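Local coordinates for [Ribosomal protein bS18]-alanine N-acetyltransferase (Escherichia coli O157:H7, PDB 5ISV) that probably acetylates the N-terminal alanine of ribosomal protein bS18, using acetyl-CoA as the acetyl donor, at residues 31-43 with 51-63. Numbering follows the deposited sequence.
Sequences TFASNQGERYLNF and MAAFAITQVVLDE
The ring of Tyr40 is held between Gln58 CG, 4.1 Å from its centroid on one face, and the backbone of Asn35 and Gln36 on the other. Its OH donates to Asn35 OD1 (2.6 Å) from above the carbonyl plane, and the Asn35 amide in turn reaches back to Thr31 O. Phe32 turns an edge to the face of Phe54 in an offset edge-to-face pair, planes 68° apart. Asn42 shows how a side chain can stand in for a backbone acceptor where a loop runs beside a strand: with CG anti to its carbonyl carbon (chi1 -67°), OD1 accepts Thr57 N at 3.0 Å, joining loop to strand, while ND2 donates to Asn35 O and braces the loop on itself; the amide lies against Ile56, with OD1 3.5 Å from Ile56 CG2. Beside it Phe43 and Ala55 form an antiparallel hydrogen-bonded pair, and Leu41 N to Thr57 O and Val59 N to Arg39 O (2.8 Å) make a single bridge around Tyr40 and Gln58. With Thr57 N taken by Asn42, Leu41 O accepts from a water that also hydrogen-bonds Thr57 OG1 and, weakly, Ala55 O. The loop leads from helix 29-34 into strand 43-47, beside strand 50-60 of the GNAT sheet; Leu41, Phe43 and Thr57 pack on helix 80-94, whereas Phe54 touches Glu19 of helix 12-22.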
# COMPACT_ATOMS: atom_id res chain seq x y z
N THR A 31 2.56 -7.20 14.59
CA THR A 31 2.23 -7.26 13.14
C THR A 31 3.20 -6.43 12.32
O THR A 31 3.69 -6.86 11.28
CB THR A 31 0.80 -6.79 12.80
OG1 THR A 31 -0.13 -7.63 13.47
CG2 THR A 31 0.51 -6.95 11.32
N PHE A 32 3.49 -5.20 12.79
CA PHE A 32 4.50 -4.41 12.08
C PHE A 32 5.85 -5.07 11.98
O PHE A 32 6.45 -5.09 10.93
CB PHE A 32 4.72 -3.02 12.71
CG PHE A 32 3.81 -1.91 12.18
CD1 PHE A 32 4.02 -1.30 10.96
CD2 PHE A 32 2.74 -1.52 12.94
CE1 PHE A 32 3.20 -0.27 10.52
CE2 PHE A 32 1.92 -0.48 12.54
CZ PHE A 32 2.14 0.10 11.29
N ALA A 33 6.34 -5.58 13.11
CA ALA A 33 7.60 -6.34 13.11
C ALA A 33 7.61 -7.58 12.20
O ALA A 33 8.66 -8.03 11.72
CB ALA A 33 7.90 -6.80 14.53
N SER A 34 6.46 -8.17 12.01
CA SER A 34 6.33 -9.35 11.15
C SER A 34 6.42 -8.98 9.67
O SER A 34 6.91 -9.75 8.84
CB SER A 34 5.00 -10.03 11.42
OG SER A 34 4.98 -10.62 12.72
N ASN A 35 5.98 -7.78 9.32
CA ASN A 35 5.87 -7.35 7.94
C ASN A 35 7.09 -6.50 7.49
O ASN A 35 6.95 -5.34 7.03
CB ASN A 35 4.53 -6.61 7.74
CG ASN A 35 3.35 -7.55 7.47
OD1 ASN A 35 3.14 -8.07 6.35
ND2 ASN A 35 2.57 -7.80 8.53
N GLN A 36 8.27 -7.11 7.61
CA GLN A 36 9.52 -6.51 7.15
C GLN A 36 10.53 -7.58 6.73
O GLN A 36 10.29 -8.80 6.89
CB GLN A 36 10.12 -5.62 8.25
CG GLN A 36 10.81 -6.38 9.36
CD GLN A 36 11.33 -5.45 10.44
OE1 GLN A 36 12.12 -4.54 10.17
NE2 GLN A 36 10.90 -5.68 11.67
N GLY A 37 11.62 -7.13 6.12
CA GLY A 37 12.74 -8.01 5.75
C GLY A 37 12.95 -8.13 4.25
O GLY A 37 12.45 -7.31 3.51
N GLU A 38 13.62 -9.19 3.81
CA GLU A 38 14.12 -9.24 2.43
C GLU A 38 13.03 -9.28 1.34
O GLU A 38 13.29 -8.83 0.25
CB GLU A 38 15.21 -10.31 2.24
CG GLU A 38 14.78 -11.72 1.93
CD GLU A 38 15.98 -12.65 1.76
OE1 GLU A 38 17.03 -12.23 1.20
OE2 GLU A 38 15.89 -13.82 2.18
N ARG A 39 11.82 -9.78 1.63
CA ARG A 39 10.75 -9.72 0.61
C ARG A 39 10.00 -8.39 0.59
O ARG A 39 9.27 -8.08 -0.36
CB ARG A 39 9.75 -10.85 0.71
CG ARG A 39 9.06 -11.10 2.02
CD ARG A 39 8.17 -12.33 1.95
NE ARG A 39 8.87 -13.50 1.39
CZ ARG A 39 9.43 -14.50 2.09
NH1 ARG A 39 9.41 -14.51 3.42
NH2 ARG A 39 10.02 -15.49 1.46
N TYR A 40 10.21 -7.56 1.60
CA TYR A 40 9.50 -6.29 1.69
C TYR A 40 10.18 -5.17 0.91
O TYR A 40 11.37 -5.12 0.81
CB TYR A 40 9.25 -5.93 3.14
CG TYR A 40 8.13 -6.78 3.69
CD1 TYR A 40 8.38 -8.08 4.12
CD2 TYR A 40 6.83 -6.32 3.73
CE1 TYR A 40 7.36 -8.86 4.61
CE2 TYR A 40 5.77 -7.10 4.21
CZ TYR A 40 6.05 -8.39 4.63
OH TYR A 40 5.01 -9.22 5.05
N LEU A 41 9.34 -4.29 0.40
CA LEU A 41 9.76 -3.01 -0.21
C LEU A 41 8.90 -1.94 0.41
O LEU A 41 7.93 -1.49 -0.19
CB LEU A 41 9.59 -3.08 -1.74
CG LEU A 41 10.23 -1.95 -2.57
CD1 LEU A 41 11.74 -1.99 -2.45
CD2 LEU A 41 9.82 -2.02 -4.03
N ASN A 42 9.30 -1.54 1.63
CA ASN A 42 8.50 -0.64 2.44
C ASN A 42 9.04 0.80 2.30
O ASN A 42 10.24 1.00 2.27
CB ASN A 42 8.61 -1.06 3.92
CG ASN A 42 7.96 -2.42 4.17
OD1 ASN A 42 7.16 -2.86 3.35
ND2 ASN A 42 8.27 -3.06 5.27
N PHE A 43 8.12 1.74 2.29
CA PHE A 43 8.46 3.19 2.06
C PHE A 43 7.78 4.05 3.10
O PHE A 43 6.71 3.73 3.62
CB PHE A 43 8.01 3.63 0.65
CG PHE A 43 8.81 3.02 -0.46
CD1 PHE A 43 10.16 3.36 -0.65
CD2 PHE A 43 8.22 2.08 -1.33
CE1 PHE A 43 10.91 2.81 -1.65
CE2 PHE A 43 8.97 1.51 -2.32
CZ PHE A 43 10.30 1.85 -2.49
N MET A 51 7.62 11.90 9.97
CA MET A 51 6.96 10.92 9.13
C MET A 51 5.48 11.26 9.01
O MET A 51 4.83 11.52 10.02
CB MET A 51 7.13 9.55 9.72
CG MET A 51 6.67 8.46 8.73
SD MET A 51 6.61 6.76 9.37
CE MET A 51 8.35 6.48 9.69
N ALA A 52 4.99 11.29 7.77
CA ALA A 52 3.61 11.63 7.49
C ALA A 52 2.76 10.47 6.93
O ALA A 52 1.54 10.46 7.07
CB ALA A 52 3.57 12.83 6.56
N ALA A 53 3.42 9.51 6.28
CA ALA A 53 2.71 8.35 5.70
C ALA A 53 3.70 7.20 5.54
O ALA A 53 4.90 7.39 5.49
CB ALA A 53 2.09 8.75 4.37
N PHE A 54 3.15 5.98 5.44
CA PHE A 54 3.99 4.82 5.14
C PHE A 54 3.17 3.81 4.29
O PHE A 54 1.96 3.88 4.29
CB PHE A 54 4.45 4.09 6.43
CG PHE A 54 3.33 3.49 7.22
CD1 PHE A 54 2.83 2.22 6.89
CD2 PHE A 54 2.73 4.16 8.26
CE1 PHE A 54 1.77 1.72 7.57
CE2 PHE A 54 1.69 3.64 8.96
CZ PHE A 54 1.20 2.39 8.62
N ALA A 55 3.94 2.97 3.60
CA ALA A 55 3.32 1.88 2.78
C ALA A 55 4.18 0.64 2.97
O ALA A 55 5.37 0.64 2.78
CB ALA A 55 3.28 2.28 1.34
N ILE A 56 3.49 -0.47 3.28
CA ILE A 56 4.13 -1.78 3.56
C ILE A 56 3.72 -2.71 2.41
O ILE A 56 2.52 -2.99 2.24
CB ILE A 56 3.62 -2.32 4.88
CG1 ILE A 56 3.71 -1.39 6.06
CG2 ILE A 56 4.27 -3.68 5.22
CD1 ILE A 56 5.10 -0.97 6.39
N THR A 57 4.72 -3.21 1.69
CA THR A 57 4.46 -4.02 0.49
C THR A 57 5.38 -5.22 0.48
O THR A 57 6.58 -5.09 0.67
CB THR A 57 4.72 -3.20 -0.79
OG1 THR A 57 3.88 -2.04 -0.79
CG2 THR A 57 4.43 -4.00 -2.08
N GLN A 58 4.79 -6.44 0.27
CA GLN A 58 5.59 -7.64 0.14
C GLN A 58 5.72 -7.90 -1.35
O GLN A 58 4.71 -7.82 -2.06
CB GLN A 58 4.83 -8.82 0.83
CG GLN A 58 5.63 -10.04 1.17
CD GLN A 58 4.67 -11.13 1.66
OE1 GLN A 58 4.38 -11.25 2.85
NE2 GLN A 58 4.02 -11.72 0.73
N VAL A 59 6.92 -8.24 -1.81
CA VAL A 59 7.15 -8.63 -3.20
C VAL A 59 7.60 -10.09 -3.21
O VAL A 59 8.63 -10.42 -2.63
CB VAL A 59 8.23 -7.75 -3.88
CG1 VAL A 59 8.40 -8.15 -5.34
CG2 VAL A 59 7.88 -6.26 -3.78
N VAL A 60 6.79 -10.93 -3.85
CA VAL A 60 7.06 -12.38 -3.98
C VAL A 60 7.18 -12.68 -5.46
O VAL A 60 6.22 -12.50 -6.22
CB VAL A 60 5.91 -13.19 -3.35
CG1 VAL A 60 6.23 -14.64 -3.47
CG2 VAL A 60 5.69 -12.84 -1.89
N LEU A 61 8.37 -13.09 -5.90
CA LEU A 61 8.69 -13.20 -7.34
C LEU A 61 8.38 -11.86 -8.07
O LEU A 61 8.85 -10.83 -7.63
CB LEU A 61 7.98 -14.43 -7.96
CG LEU A 61 8.22 -15.73 -7.20
CD1 LEU A 61 7.41 -16.84 -7.84
CD2 LEU A 61 9.70 -16.10 -7.23
N ASP A 62 7.55 -11.84 -9.11
CA ASP A 62 7.19 -10.63 -9.86
C ASP A 62 5.79 -10.10 -9.48
O ASP A 62 5.17 -9.39 -10.28
CB ASP A 62 7.24 -10.90 -11.38
CG ASP A 62 6.25 -11.96 -11.83
OD1 ASP A 62 5.67 -12.64 -10.96
OD2 ASP A 62 6.05 -12.06 -13.05
N GLU A 63 5.32 -10.41 -8.28
CA GLU A 63 4.04 -9.94 -7.78
C GLU A 63 4.17 -9.26 -6.44
O GLU A 63 4.71 -9.81 -5.50
CB GLU A 63 3.08 -11.11 -7.69
CG GLU A 63 2.82 -11.78 -9.03
CD GLU A 63 2.05 -13.07 -8.94
OE1 GLU A 63 1.94 -13.68 -7.84
OE2 GLU A 63 1.58 -13.48 -10.00
O HOH W 1 5.63 -0.03 -0.00